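Local coordinates for protein beta-1,3-1,4-glucanase (Caldicellulosiruptor sp. F32, PDB 5H4R) that probably hydrolyses mixed-linkage beta-1,3-1,4-glucans of lichenan type as a family 5 glycoside hydrolase, binding the glucan chain in a cleft of its barrel, at residues Ala23-Ile28 against Met391-Arg396; Ala31-Pro36 against Lys310-Phe315; Ile49-Gly54 against Leu375-Leu380. The protein carries 1 engineered substitution. All coordinates share one frame; numbering follows the deposited sequence.

Interaction 1 of 3, residues Ala23-Ile28 against Met391-Arg396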
ATOM      1  N   ALA A  23     -20.779  14.712  11.436  1.00 18.03           N
ATOM      2  CA  ALA A  23     -19.488  15.029  12.022  1.00 15.45           C
ATOM      3  C   ALA A  23     -19.056  16.378  11.481  1.00 21.36           C
ATOM      4  O   ALA A  23     -19.586  16.872  10.481  1.00 27.57           O
ATOM      5  CB  ALA A  23     -18.440  13.958  11.713  1.00 21.22           C
ATOM      6  N   LYS A  24     -18.105  16.987  12.166  1.00 18.26           N
ATOM      7  CA  LYS A  24     -17.598  18.302  11.795  0.53 21.10           C
ATOM      8  C   LYS A  24     -16.161  18.142  11.329  1.00 22.50           C
ATOM      9  O   LYS A  24     -15.307  17.688  12.099  1.00 20.99           O
ATOM     10  CB  LYS A  24     -17.681  19.276  12.973  0.53 18.45           C
ATOM     11  CG  LYS A  24     -17.150  20.678  12.670  0.53 26.41           C
ATOM     12  CD  LYS A  24     -17.068  21.522  13.929  0.53 35.98           C
ATOM     13  CE  LYS A  24     -16.206  22.761  13.719  0.53 40.96           C
ATOM     14  NZ  LYS A  24     -15.996  23.521  14.985  0.53 29.30           N
ATOM     15  N   ILE A  25     -15.897  18.499  10.079  1.00 14.91           N
ATOM     16  CA  ILE A  25     -14.530  18.411   9.563  1.00 14.02           C
ATOM     17  C   ILE A  25     -13.721  19.568  10.142  1.00 15.39           C
ATOM     18  O   ILE A  25     -14.154  20.722  10.040  1.00 15.87           O
ATOM     19  CB  ILE A  25     -14.522  18.446   8.040  1.00 15.50           C
ATOM     20  CG1 ILE A  25     -15.310  17.257   7.472  1.00 21.51           C
ATOM     21  CG2 ILE A  25     -13.108  18.433   7.523  1.00 15.73           C
ATOM     22  CD1 ILE A  25     -15.570  17.360   5.940  1.00 22.33           C
ATOM     23  N   PRO A  26     -12.552  19.316  10.722  1.00 14.30           N
ATOM     24  CA  PRO A  26     -11.804  20.392  11.371  1.00 15.14           C
ATOM     25  C   PRO A  26     -11.057  21.257  10.368  1.00 15.34           C
ATOM     26  O   PRO A  26     -10.728  20.835   9.262  1.00 14.72           O
ATOM     27  CB  PRO A  26     -10.821  19.640  12.277  1.00 14.56           C
ATOM     28  CG  PRO A  26     -10.570  18.368  11.547  1.00 14.80           C
ATOM     29  CD  PRO A  26     -11.895  18.003  10.915  1.00 14.00           C
ATOM     30  N   GLU A  27     -10.784  22.487  10.796  1.00 16.51           N
ATOM     31  CA  GLU A  27      -9.873  23.371  10.073  1.00 16.89           C
ATOM     32  C   GLU A  27      -8.452  23.090  10.546  1.00 26.69           C
ATOM     33  O   GLU A  27      -8.083  23.455  11.669  1.00 25.69           O
ATOM     34  CB  GLU A  27     -10.257  24.832  10.298  1.00 22.83           C
ATOM     35  CG  GLU A  27     -11.465  25.263   9.501  1.00 48.64           C
ATOM     36  CD  GLU A  27     -11.191  25.281   8.005  1.00 44.68           C
ATOM     37  OE1 GLU A  27     -10.032  25.543   7.616  1.00 60.16           O
ATOM     38  OE2 GLU A  27     -12.130  25.028   7.223  1.00 44.84           O
ATOM     39  N   ILE A  28      -7.662  22.457   9.686  1.00 18.35           N
ATOM     40  CA  ILE A  28      -6.316  21.999  10.033  1.00 21.90           C
ATOM     41  C   ILE A  28      -5.331  23.070   9.590  1.00 29.76           C
ATOM     42  O   ILE A  28      -5.361  23.505   8.428  1.00 19.35           O
ATOM     43  CB  ILE A  28      -5.976  20.658   9.354  1.00 24.57           C
ATOM     44  CG1 ILE A  28      -6.999  19.542   9.633  1.00 30.14           C
ATOM     45  CG2 ILE A  28      -4.550  20.204   9.748  1.00 22.79           C
ATOM     46  CD1 ILE A  28      -6.828  18.807  10.905  1.00 27.86           C
ATOM     47  N   MET A 391     -10.777  13.869   4.017  1.00  9.20           N
ATOM     48  CA  MET A 391      -9.540  13.662   3.283  1.00 10.43           C
ATOM     49  C   MET A 391      -9.489  14.571   2.073  1.00  8.72           C
ATOM     50  O   MET A 391      -8.442  15.146   1.765  1.00  9.70           O
ATOM     51  CB  MET A 391      -9.415  12.197   2.889  1.00 13.64           C
ATOM     52  CG  MET A 391      -9.317  11.301   4.109  1.00  9.73           C
ATOM     53  SD  MET A 391      -8.831   9.636   3.705  1.00 15.50           S
ATOM     54  CE  MET A 391     -10.318   9.026   2.889  1.00 15.93           C
ATOM     55  N   MET A 392     -10.611  14.716   1.370  1.00  9.71           N
ATOM     56  CA  MET A 392     -10.571  15.469   0.121  1.00 10.62           C
ATOM     57  C   MET A 392     -10.280  16.939   0.364  1.00 12.86           C
ATOM     58  O   MET A 392      -9.718  17.614  -0.514  1.00 13.55           O
ATOM     59  CB  MET A 392     -11.883  15.294  -0.625  1.00  9.26           C
ATOM     60  CG  MET A 392     -12.128  13.899  -1.065  1.00 10.73           C
ATOM     61  SD  MET A 392     -10.794  13.291  -2.127  1.00 12.88           S
ATOM     62  CE  MET A 392     -11.138  11.535  -1.994  1.00 11.99           C
ATOM     63  N   LYS A 393     -10.677  17.452   1.533  1.00 10.21           N
ATOM     64  CA  LYS A 393     -10.431  18.846   1.876  1.00 11.70           C
ATOM     65  C   LYS A 393      -8.949  19.185   1.847  1.00 12.28           C
ATOM     66  O   LYS A 393      -8.583  20.310   1.494  1.00 14.30           O
ATOM     67  CB  LYS A 393     -11.009  19.142   3.255  1.00 13.91           C
ATOM     68  CG  LYS A 393     -10.869  20.587   3.700  1.00 14.36           C
ATOM     69  CD  LYS A 393     -11.611  20.806   5.019  1.00 21.59           C
ATOM     70  CE  LYS A 393     -11.431  22.227   5.556  1.00 32.63           C
ATOM     71  NZ  LYS A 393     -11.979  23.242   4.624  1.00 49.71           N
ATOM     72  N   TYR A 394      -8.086  18.225   2.193  1.00 11.39           N
ATOM     73  CA  TYR A 394      -6.661  18.479   2.351  1.00 12.24           C
ATOM     74  C   TYR A 394      -5.771  17.692   1.395  1.00 12.36           C
ATOM     75  O   TYR A 394      -4.556  17.852   1.451  1.00 13.32           O
ATOM     76  CB  TYR A 394      -6.231  18.193   3.803  1.00 13.27           C
ATOM     77  CG  TYR A 394      -6.947  19.130   4.765  1.00 13.45           C
ATOM     78  CD1 TYR A 394      -6.582  20.444   4.838  1.00 13.87           C
ATOM     79  CD2 TYR A 394      -8.004  18.692   5.562  1.00 12.82           C
ATOM     80  CE1 TYR A 394      -7.233  21.340   5.695  1.00 16.43           C
ATOM     81  CE2 TYR A 394      -8.680  19.579   6.421  1.00 16.28           C
ATOM     82  CZ  TYR A 394      -8.281  20.888   6.488  1.00 16.48           C
ATOM     83  OH  TYR A 394      -8.926  21.805   7.321  1.00 18.32           O
ATOM     84  N   ALA A 395      -6.328  16.877   0.500  1.00 11.70           N
ATOM     85  CA  ALA A 395      -5.498  16.005  -0.324  1.00 13.00           C
ATOM     86  C   ALA A 395      -4.757  16.719  -1.452  1.00 13.95           C
ATOM     87  O   ALA A 395      -3.652  16.295  -1.831  1.00 14.78           O
ATOM     88  CB  ALA A 395      -6.355  14.899  -0.941  1.00 10.92           C
ATOM     89  N   ARG A 396      -5.342  17.757  -2.043  1.00 15.05           N
ATOM     90  CA  ARG A 396      -4.748  18.346  -3.225  1.00 17.25           C
ATOM     91  C   ARG A 396      -3.386  18.934  -2.908  1.00 18.74           C
ATOM     92  O   ARG A 396      -2.426  18.773  -3.694  1.00 21.49           O
ATOM     93  CB  ARG A 396      -5.680  19.406  -3.819  1.00 22.05           C
ATOM     94  CG  ARG A 396      -5.250  19.907  -5.184  1.00 44.23           C
ATOM     95  CD  ARG A 396      -6.041  21.137  -5.602  1.00 42.27           C
ATOM     96  NE  ARG A 396      -5.634  22.308  -4.827  1.00 56.40           N
ATOM     97  CZ  ARG A 396      -4.613  23.104  -5.140  1.00 50.18           C
ATOM     98  NH1 ARG A 396      -3.885  22.876  -6.226  1.00 63.55           N
ATOM     99  NH2 ARG A 396      -4.322  24.136  -4.362  1.00 62.22           N
ATOM    100  OXT ARG A 396      -3.199  19.617  -1.896  1.00 18.90           O
TER
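Residues 23-28, an irregular extended run near the N-terminus, pass Lys393 and Tyr394 near the C-terminal end of helix 385-395, with the CA atoms of Ile28 and Tyr394 8.5 Å apart. The run pairs with no strand; two of its backbone polar groups, Pro26 O and Ile28 N, are bonded by one side chain, that of Tyr394. Tyr394 OH donates to Pro26 O at 2.8 Å, in the carbonyl plane and on a lone pair, and accepts from Ile28 N at 2.8 Å along a nearly straight N-H line (166°). A phenol suits this place, since one hydroxyl can serve as donor and acceptor at the end of a rigid ring. Ile28 lies over one face of that ring in a CH-pi contact, with CB 4.1 Å from the centroid, while Pro26 O sits at the ring edge. The fold is a (beta/alpha)8 TIM barrel, and here the segment ahead of its first strand meets helix 385-395, which follows the eighth; Ala23 touches Gln337 and Val340 of helix 336-352. Exposed Lys393 runs out with CG anti to its backbone N (chi1 -177°) and bends only at its last torsion. Its CD thus brushes Ile25 CG2 at 3.8 Å, and NZ forms a salt bridge of 3.2 Å to Glu27 OE2, on the syn side but 32° out of the carboxylate plane.

Interaction 2 of 3, residues Ala31-Pro36 against Lys310-Phe315; sequences ASRKIP and KLYDKF
Tyr312 projects from helix 298-316 with CG anti to the backbone N (chi1 175°), and this carries its ring out to the loop 31-36; Arg33, bent at chi2 and chi3, folds its side chain back across that ring. The helix is one of the outer helices of the (beta/alpha)8 TIM barrel, following strand 267-272 and preceding strand 322-327 in the chain, and the loop is part of the N-terminal run that leads into helix 39-47. Arg33 CG stands over one face of the phenol, offset toward the rim, and CB comes within 3.6 Å of Tyr312 CZ. Farther along, Tyr312 CE2 lies over one face of the guanidinium, 3.4 Å from Arg33 NH2, but the two planes are 44° apart, so the groups overlap at a slant rather than stack flat. Arginine suits the place: its methylenes cover the aromatic face while its charged end stays near Asp313, with a long, weak ion pair to Asp309.

At the ring edge, Tyr312 OH donates to Lys34 O at 2.5 Å, in the carbonyl plane and on a lone pair, tying the irregular loop to the helix through a main-chain acceptor. Ile35 CD1 also approaches near the ring plane, 4.0 Å from Tyr312 CE1, and its side chain reaches on to Leu41 of helix 39-47. With an alanine in place of Tyr312, Lys34 O would probably lose this donor and the Arg33 side chain the surface on which it rests, leaving the guanidinium freer to turn. Arg33 NH2 and Asp313 OD1 are 4.2 Å apart, too far for a salt bridge, and water joins them instead: it accepts from Arg33 NH2 at 2.9 Å, at the guanidinium edge, and donates to Asp313 OD1 at 2.8 Å.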
ATOM      1  N   ALA A  31       1.683  24.165   8.330  1.00 20.19           N
ATOM      2  CA  ALA A  31       2.431  24.861   7.294  1.00 25.08           C
ATOM      3  C   ALA A  31       3.079  23.877   6.322  1.00 16.55           C
ATOM      4  O   ALA A  31       3.586  22.827   6.719  1.00 21.08           O
ATOM      5  CB  ALA A  31       3.501  25.747   7.937  1.00 34.44           C
ATOM      6  N   SER A  32       3.053  24.213   5.033  1.00 18.38           N
ATOM      7  CA  SER A  32       3.735  23.382   4.048  1.00 18.01           C
ATOM      8  C   SER A  32       5.247  23.500   4.225  1.00 16.71           C
ATOM      9  O   SER A  32       5.781  24.571   4.528  1.00 18.45           O
ATOM     10  CB  SER A  32       3.344  23.774   2.620  1.00 33.06           C
ATOM     11  OG  SER A  32       3.969  22.915   1.661  1.00 38.60           O
ATOM     12  N   ARG A  33       5.934  22.379   4.058  1.00 15.13           N
ATOM     13  CA  ARG A  33       7.379  22.353   4.017  1.00 15.61           C
ATOM     14  C   ARG A  33       7.855  22.660   2.598  1.00 15.85           C
ATOM     15  O   ARG A  33       7.081  22.640   1.634  1.00 17.66           O
ATOM     16  CB  ARG A  33       7.902  20.983   4.463  1.00 14.76           C
ATOM     17  CG  ARG A  33       7.481  20.545   5.884  1.00 20.31           C
ATOM     18  CD  ARG A  33       8.010  21.445   6.970  1.00 24.80           C
ATOM     19  NE  ARG A  33       9.401  21.157   7.279  1.00 33.65           N
ATOM     20  CZ  ARG A  33       9.786  20.056   7.920  1.00 24.69           C
ATOM     21  NH1 ARG A  33       8.873  19.139   8.311  1.00 25.45           N
ATOM     22  NH2 ARG A  33      11.070  19.868   8.147  1.00 29.37           N
ATOM     23  N   LYS A  34       9.143  22.943   2.467  1.00 16.61           N
ATOM     24  CA  LYS A  34       9.723  23.088   1.135  1.00 16.86           C
ATOM     25  C   LYS A  34       9.733  21.732   0.459  1.00 18.25           C
ATOM     26  O   LYS A  34      10.276  20.769   1.010  1.00 16.42           O
ATOM     27  CB  LYS A  34      11.134  23.658   1.217  1.00 18.05           C
ATOM     28  CG  LYS A  34      11.786  23.821  -0.129  1.00 27.42           C
ATOM     29  CD  LYS A  34      11.095  24.919  -0.950  1.00 47.67           C
ATOM     30  CE  LYS A  34      11.888  25.278  -2.213  1.00 56.12           C
ATOM     31  NZ  LYS A  34      11.875  24.184  -3.233  1.00 56.63           N
ATOM     32  N   ILE A  35       9.114  21.643  -0.709  1.00 15.28           N
ATOM     33  CA  ILE A  35       9.058  20.416  -1.494  1.00 14.28           C
ATOM     34  C   ILE A  35       9.896  20.636  -2.750  1.00 17.97           C
ATOM     35  O   ILE A  35       9.624  21.582  -3.514  1.00 16.93           O
ATOM     36  CB  ILE A  35       7.618  20.024  -1.865  1.00 13.69           C
ATOM     37  CG1 ILE A  35       6.667  20.092  -0.647  1.00 19.21           C
ATOM     38  CG2 ILE A  35       7.608  18.635  -2.518  1.00 17.61           C
ATOM     39  CD1 ILE A  35       7.132  19.322   0.539  1.00 18.33           C
ATOM     40  N   PRO A  36      10.955  19.863  -2.976  1.00 15.33           N
ATOM     41  CA  PRO A  36      11.755  20.083  -4.185  1.00 17.32           C
ATOM     42  C   PRO A  36      10.905  19.982  -5.438  1.00 16.80           C
ATOM     43  O   PRO A  36      10.000  19.150  -5.539  1.00 17.21           O
ATOM     44  CB  PRO A  36      12.815  18.981  -4.117  1.00 21.12           C
ATOM     45  CG  PRO A  36      12.938  18.723  -2.626  1.00 16.63           C
ATOM     46  CD  PRO A  36      11.571  18.866  -2.074  1.00 17.01           C
ATOM     47  N   LYS A 310      10.431  12.244   9.832  1.00  8.80           N
ATOM     48  CA  LYS A 310      11.661  11.525   9.536  1.00 10.80           C
ATOM     49  C   LYS A 310      11.743  11.164   8.055  1.00  8.34           C
ATOM     50  O   LYS A 310      12.832  11.204   7.461  1.00 10.03           O
ATOM     51  CB  LYS A 310      11.768  10.265  10.399  1.00 11.75           C
ATOM     52  CG  LYS A 310      11.812  10.517  11.909  1.00  9.02           C
ATOM     53  CD  LYS A 310      13.034  11.243  12.343  1.00 14.98           C
ATOM     54  CE  LYS A 310      12.810  12.746  12.565  1.00 28.77           C
ATOM     55  NZ  LYS A 310      14.042  13.412  13.145  1.00 23.02           N
ATOM     56  N   LEU A 311      10.602  10.803   7.452  1.00  8.63           N
ATOM     57  CA  LEU A 311      10.554  10.500   6.022  1.00  7.82           C
ATOM     58  C   LEU A 311      10.805  11.746   5.180  1.00  9.20           C
ATOM     59  O   LEU A 311      11.481  11.677   4.141  1.00 11.26           O
ATOM     60  CB  LEU A 311       9.210   9.874   5.661  1.00  8.99           C
ATOM     61  CG  LEU A 311       8.944   8.464   6.178  1.00  8.92           C
ATOM     62  CD1 LEU A 311       7.541   8.040   5.832  1.00 11.90           C
ATOM     63  CD2 LEU A 311       9.943   7.443   5.635  1.00 11.98           C
ATOM     64  N   TYR A 312      10.262  12.892   5.593  1.00  9.57           N
ATOM     65  CA  TYR A 312      10.581  14.138   4.907  1.00 11.50           C
ATOM     66  C   TYR A 312      12.080  14.438   4.993  1.00 10.83           C
ATOM     67  O   TYR A 312      12.709  14.805   3.991  1.00 12.25           O
ATOM     68  CB  TYR A 312       9.751  15.282   5.488  1.00 10.25           C
ATOM     69  CG  TYR A 312      10.119  16.614   4.918  1.00  9.49           C
ATOM     70  CD1 TYR A 312       9.582  17.042   3.718  1.00 10.30           C
ATOM     71  CD2 TYR A 312      11.044  17.434   5.556  1.00 11.15           C
ATOM     72  CE1 TYR A 312       9.932  18.262   3.177  1.00 11.82           C
ATOM     73  CE2 TYR A 312      11.415  18.658   5.019  1.00 17.66           C
ATOM     74  CZ  TYR A 312      10.853  19.069   3.825  1.00 14.67           C
ATOM     75  OH  TYR A 312      11.215  20.305   3.301  1.00 17.02           O
ATOM     76  N   ASP A 313      12.689  14.232   6.169  1.00  9.84           N
ATOM     77  CA  ASP A 313      14.104  14.540   6.338  1.00 10.16           C
ATOM     78  C   ASP A 313      14.972  13.666   5.444  1.00 12.31           C
ATOM     79  O   ASP A 313      15.913  14.150   4.798  1.00 13.09           O
ATOM     80  CB  ASP A 313      14.539  14.347   7.792  1.00 12.80           C
ATOM     81  CG  ASP A 313      13.944  15.360   8.743  1.00 21.43           C
ATOM     82  OD1 ASP A 313      13.362  16.366   8.290  1.00 16.09           O
ATOM     83  OD2 ASP A 313      14.090  15.143   9.972  1.00 17.31           O
ATOM     84  N   LYS A 314      14.700  12.358   5.418  1.00 11.48           N
ATOM     85  CA  LYS A 314      15.605  11.440   4.732  1.00 14.65           C
ATOM     86  C   LYS A 314      15.372  11.428   3.226  1.00 11.47           C
ATOM     87  O   LYS A 314      16.333  11.306   2.449  1.00 12.96           O
ATOM     88  CB  LYS A 314      15.441  10.018   5.280  1.00 10.54           C
ATOM     89  CG  LYS A 314      16.455   9.062   4.684  1.00 12.56           C
ATOM     90  CD  LYS A 314      16.515   7.699   5.396  1.00 12.79           C
ATOM     91  CE  LYS A 314      17.572   6.825   4.756  1.00 15.64           C
ATOM     92  NZ  LYS A 314      17.692   5.487   5.402  1.00 12.79           N
ATOM     93  N   PHE A 315      14.113  11.541   2.800  1.00 12.91           N
ATOM     94  CA  PHE A 315      13.759  11.310   1.402  1.00 10.03           C
ATOM     95  C   PHE A 315      13.182  12.550   0.730  1.00  9.67           C
ATOM     96  O   PHE A 315      13.806  13.067  -0.191  1.00 10.29           O
ATOM     97  CB  PHE A 315      12.784  10.145   1.296  1.00 10.76           C
ATOM     98  CG  PHE A 315      13.333   8.843   1.809  1.00  9.10           C
ATOM     99  CD1 PHE A 315      14.437   8.264   1.219  1.00 12.66           C
ATOM    100  CD2 PHE A 315      12.729   8.195   2.867  1.00 11.54           C
ATOM    101  CE1 PHE A 315      14.946   7.037   1.671  1.00 12.05           C
ATOM    102  CE2 PHE A 315      13.250   6.985   3.327  1.00 10.27           C
ATOM    103  CZ  PHE A 315      14.354   6.423   2.728  1.00 12.63           C
TER
HETATM  104  O   HOH W   1      11.028  17.323   9.530  1.00 16.87           O

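Interaction 3 of 3, residues Ile49-Gly54 against Leu375-Leu380; sequences IGWNLG and LDRKTL
The guanidinium of Arg377 has Leu53 CD1 over one face, offset toward its rim and 3.6 Å from NH1, while Gly54 O lies near its edge. Arg377 NH2 donates to Gly54 O at 3.0 Å with an N-H...O angle of 145°; the oxygen is met on a lone pair and sits 24° out of the guanidinium plane. The Trp51 indole presents its edge to the same side chain, CH2 standing 4.1 Å from Arg377 NE with the two planes 57° apart. Leu375 CD2 adds an apolar contact, 4.2 Å from Trp51 CZ2. Arginine fits because its chain, extended from CG to NE, reaches the Gly54 carbonyl just after the inverse gamma turn centred on Leu53, and brings NH2 to Gly54 O and NH1 to Thr56 OG1. Asp361 OD2 accepts from both Trp51 NE1 and the backbone N of Leu375.

Strand 50-53 is the first of the TIM barrel, between 96-99 and 356-361. The weakly bonded strand 375-376 pairs antiparallel with 381-382 outside the barrel, and Val89 and Met85 of helix 83-91 pack against Trp51 and Arg377 respectively.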
ATOM      1  N   ILE A  49      -4.633  11.312  -3.786  1.00 10.13           N
ATOM      2  CA  ILE A  49      -5.071  10.499  -2.666  1.00  8.59           C
ATOM      3  C   ILE A  49      -5.583   9.195  -3.255  1.00  7.23           C
ATOM      4  O   ILE A  49      -6.194   9.180  -4.333  1.00  8.74           O
ATOM      5  CB  ILE A  49      -6.142  11.202  -1.811  1.00  8.22           C
ATOM      6  CG1 ILE A  49      -6.461  10.338  -0.573  1.00 11.89           C
ATOM      7  CG2 ILE A  49      -7.393  11.503  -2.636  1.00  9.46           C
ATOM      8  CD1 ILE A  49      -7.097  11.100   0.528  1.00 20.26           C
ATOM      9  N   GLY A  50      -5.348   8.105  -2.532  1.00  9.40           N
ATOM     10  CA  GLY A  50      -5.618   6.778  -3.027  1.00  8.43           C
ATOM     11  C   GLY A  50      -6.643   6.019  -2.215  1.00  8.96           C
ATOM     12  O   GLY A  50      -6.906   6.308  -1.043  1.00 10.12           O
ATOM     13  N   TRP A  51      -7.199   5.010  -2.868  1.00  8.48           N
ATOM     14  CA  TRP A  51      -8.177   4.096  -2.286  1.00  7.11           C
ATOM     15  C   TRP A  51      -7.712   2.689  -2.603  1.00  7.17           C
ATOM     16  O   TRP A  51      -7.447   2.384  -3.766  1.00  9.44           O
ATOM     17  CB  TRP A  51      -9.541   4.381  -2.884  1.00  8.15           C
ATOM     18  CG  TRP A  51     -10.697   3.584  -2.377  1.00  9.15           C
ATOM     19  CD1 TRP A  51     -11.509   3.894  -1.319  1.00 13.11           C
ATOM     20  CD2 TRP A  51     -11.232   2.376  -2.953  1.00  8.51           C
ATOM     21  NE1 TRP A  51     -12.506   2.940  -1.186  1.00  9.30           N
ATOM     22  CE2 TRP A  51     -12.356   1.999  -2.171  1.00  7.86           C
ATOM     23  CE3 TRP A  51     -10.870   1.574  -4.038  1.00 11.10           C
ATOM     24  CZ2 TRP A  51     -13.105   0.855  -2.441  1.00  9.65           C
ATOM     25  CZ3 TRP A  51     -11.618   0.446  -4.309  1.00 10.43           C
ATOM     26  CH2 TRP A  51     -12.729   0.097  -3.516  1.00  9.39           C
ATOM     27  N   ASN A  52      -7.547   1.860  -1.568  1.00  7.71           N
ATOM     28  CA  ASN A  52      -7.188   0.465  -1.746  1.00  8.21           C
ATOM     29  C   ASN A  52      -8.430  -0.382  -1.984  1.00  9.78           C
ATOM     30  O   ASN A  52      -9.394  -0.305  -1.221  1.00  9.17           O
ATOM     31  CB  ASN A  52      -6.495  -0.074  -0.498  1.00  8.17           C
ATOM     32  CG  ASN A  52      -5.006   0.239  -0.418  1.00  9.20           C
ATOM     33  OD1 ASN A  52      -4.176  -0.544  -0.871  1.00  8.13           O
ATOM     34  ND2 ASN A  52      -4.659   1.332   0.265  1.00  8.34           N
ATOM     35  N   LEU A  53      -8.381  -1.203  -3.027  1.00  9.35           N
ATOM     36  CA  LEU A  53      -9.312  -2.312  -3.255  1.00  7.85           C
ATOM     37  C   LEU A  53      -8.917  -3.457  -2.313  1.00 11.35           C
ATOM     38  O   LEU A  53      -8.374  -4.492  -2.702  1.00  9.29           O
ATOM     39  CB  LEU A  53      -9.257  -2.712  -4.722  1.00  8.18           C
ATOM     40  CG  LEU A  53     -10.331  -3.702  -5.178  1.00  8.61           C
ATOM     41  CD1 LEU A  53     -11.704  -3.074  -5.144  1.00  9.23           C
ATOM     42  CD2 LEU A  53      -9.982  -4.203  -6.556  1.00  9.82           C
ATOM     43  N   GLY A  54      -9.146  -3.224  -1.021  1.00  8.50           N
ATOM     44  CA  GLY A  54      -8.667  -4.137  -0.015  1.00  7.80           C
ATOM     45  C   GLY A  54      -9.514  -5.389   0.122  1.00  8.73           C
ATOM     46  O   GLY A  54     -10.714  -5.418  -0.167  1.00  7.95           O
ATOM     47  N   LEU A 375     -16.683   2.612   1.377  1.00  9.20           N
ATOM     48  CA  LEU A 375     -17.654   2.384   0.322  1.00 12.82           C
ATOM     49  C   LEU A 375     -18.362   1.049   0.558  1.00 10.30           C
ATOM     50  O   LEU A 375     -17.705   0.003   0.626  1.00 10.85           O
ATOM     51  CB  LEU A 375     -16.940   2.380  -1.031  1.00 10.30           C
ATOM     52  CG  LEU A 375     -17.877   2.144  -2.217  1.00 11.54           C
ATOM     53  CD1 LEU A 375     -18.900   3.260  -2.396  1.00 10.08           C
ATOM     54  CD2 LEU A 375     -17.019   1.966  -3.475  1.00 13.30           C
ATOM     55  N   ASP A 376     -19.695   1.076   0.671  1.00  9.43           N
ATOM     56  CA  ASP A 376     -20.465  -0.173   0.670  1.00 10.06           C
ATOM     57  C   ASP A 376     -20.531  -0.659  -0.774  1.00 11.47           C
ATOM     58  O   ASP A 376     -21.278  -0.126  -1.596  1.00 11.28           O
ATOM     59  CB  ASP A 376     -21.860   0.023   1.250  1.00 11.09           C
ATOM     60  CG  ASP A 376     -22.648  -1.283   1.320  1.00 15.79           C
ATOM     61  OD1 ASP A 376     -22.118  -2.276   1.869  1.00 19.25           O
ATOM     62  OD2 ASP A 376     -23.781  -1.338   0.815  1.00 21.90           O
ATOM     63  N   ARG A 377     -19.733  -1.672  -1.102  1.00 10.88           N
ATOM     64  CA  ARG A 377     -19.591  -2.047  -2.506  1.00 11.61           C
ATOM     65  C   ARG A 377     -20.891  -2.580  -3.105  1.00 13.22           C
ATOM     66  O   ARG A 377     -21.128  -2.407  -4.307  1.00 15.79           O
ATOM     67  CB  ARG A 377     -18.455  -3.049  -2.658  1.00 11.76           C
ATOM     68  CG  ARG A 377     -17.123  -2.430  -2.361  1.00 13.04           C
ATOM     69  CD  ARG A 377     -16.005  -3.399  -2.640  1.00 11.20           C
ATOM     70  NE  ARG A 377     -14.803  -3.004  -1.912  1.00 10.15           N
ATOM     71  CZ  ARG A 377     -13.683  -3.725  -1.908  1.00 10.57           C
ATOM     72  NH1 ARG A 377     -13.607  -4.837  -2.608  1.00 11.95           N
ATOM     73  NH2 ARG A 377     -12.643  -3.320  -1.189  1.00  9.91           N
ATOM     74  N   LYS A 378     -21.749  -3.230  -2.306  1.00 14.06           N
ATOM     75  CA  LYS A 378     -22.962  -3.821  -2.859  1.00 15.91           C
ATOM     76  C   LYS A 378     -23.949  -2.753  -3.340  1.00 16.32           C
ATOM     77  O   LYS A 378     -24.685  -2.982  -4.311  1.00 17.86           O
ATOM     78  CB  LYS A 378     -23.612  -4.732  -1.813  1.00 17.17           C
ATOM     79  CG  LYS A 378     -24.798  -5.547  -2.316  1.00 25.98           C
ATOM     80  CD  LYS A 378     -25.180  -6.618  -1.296  1.00 46.74           C
ATOM     81  CE  LYS A 378     -26.084  -7.706  -1.887  1.00 50.31           C
ATOM     82  NZ  LYS A 378     -27.524  -7.361  -1.788  1.00 47.91           N
ATOM     83  N   THR A 379     -24.003  -1.605  -2.657  1.00 15.25           N
ATOM     84  CA  THR A 379     -24.937  -0.536  -3.002  1.00 17.09           C
ATOM     85  C   THR A 379     -24.273   0.629  -3.709  1.00 14.92           C
ATOM     86  O   THR A 379     -24.980   1.485  -4.256  1.00 15.78           O
ATOM     87  CB  THR A 379     -25.614   0.013  -1.740  1.00 20.22           C
ATOM     88  OG1 THR A 379     -24.620   0.555  -0.863  1.00 15.48           O
ATOM     89  CG2 THR A 379     -26.407  -1.081  -1.034  1.00 21.59           C
ATOM     90  N   LEU A 380     -22.946   0.690  -3.659  1.00 14.61           N
ATOM     91  CA  LEU A 380     -22.144   1.810  -4.145  1.00 12.81           C
ATOM     92  C   LEU A 380     -22.484   3.107  -3.423  1.00 15.56           C
ATOM     93  O   LEU A 380     -22.333   4.208  -3.968  1.00 17.54           O
ATOM     94  CB  LEU A 380     -22.282   1.966  -5.653  1.00 14.40           C
ATOM     95  CG  LEU A 380     -21.783   0.753  -6.428  1.00 19.44           C
ATOM     96  CD1 LEU A 380     -21.954   1.000  -7.894  1.00 27.20           C
ATOM     97  CD2 LEU A 380     -20.325   0.408  -6.126  1.00 23.75           C
TER

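Interactions 1 and 2 follow each other on the N-terminal run, their centres 21 Å apart, and fix it first to the last helix and then to helix 298-316 without touching each other. The centre of interaction 3 lies 19 Å from that of interaction 1, and the two do touch: Ile49, at the start of the 49-54 segment, packs through CD1 on Met391 CB at 3.5 Å and also meets Met392 and Ala395. Interactions 2 and 3 stay apart, about 14 Å between nearest atoms. Interaction 3 lies near the substrate cleft, Gly54 lying about 7 Å from a bound beta-D-glucopyranose and followed by the glycan-contacting Asn55. Gln188 in that pocket is the engineered substitution.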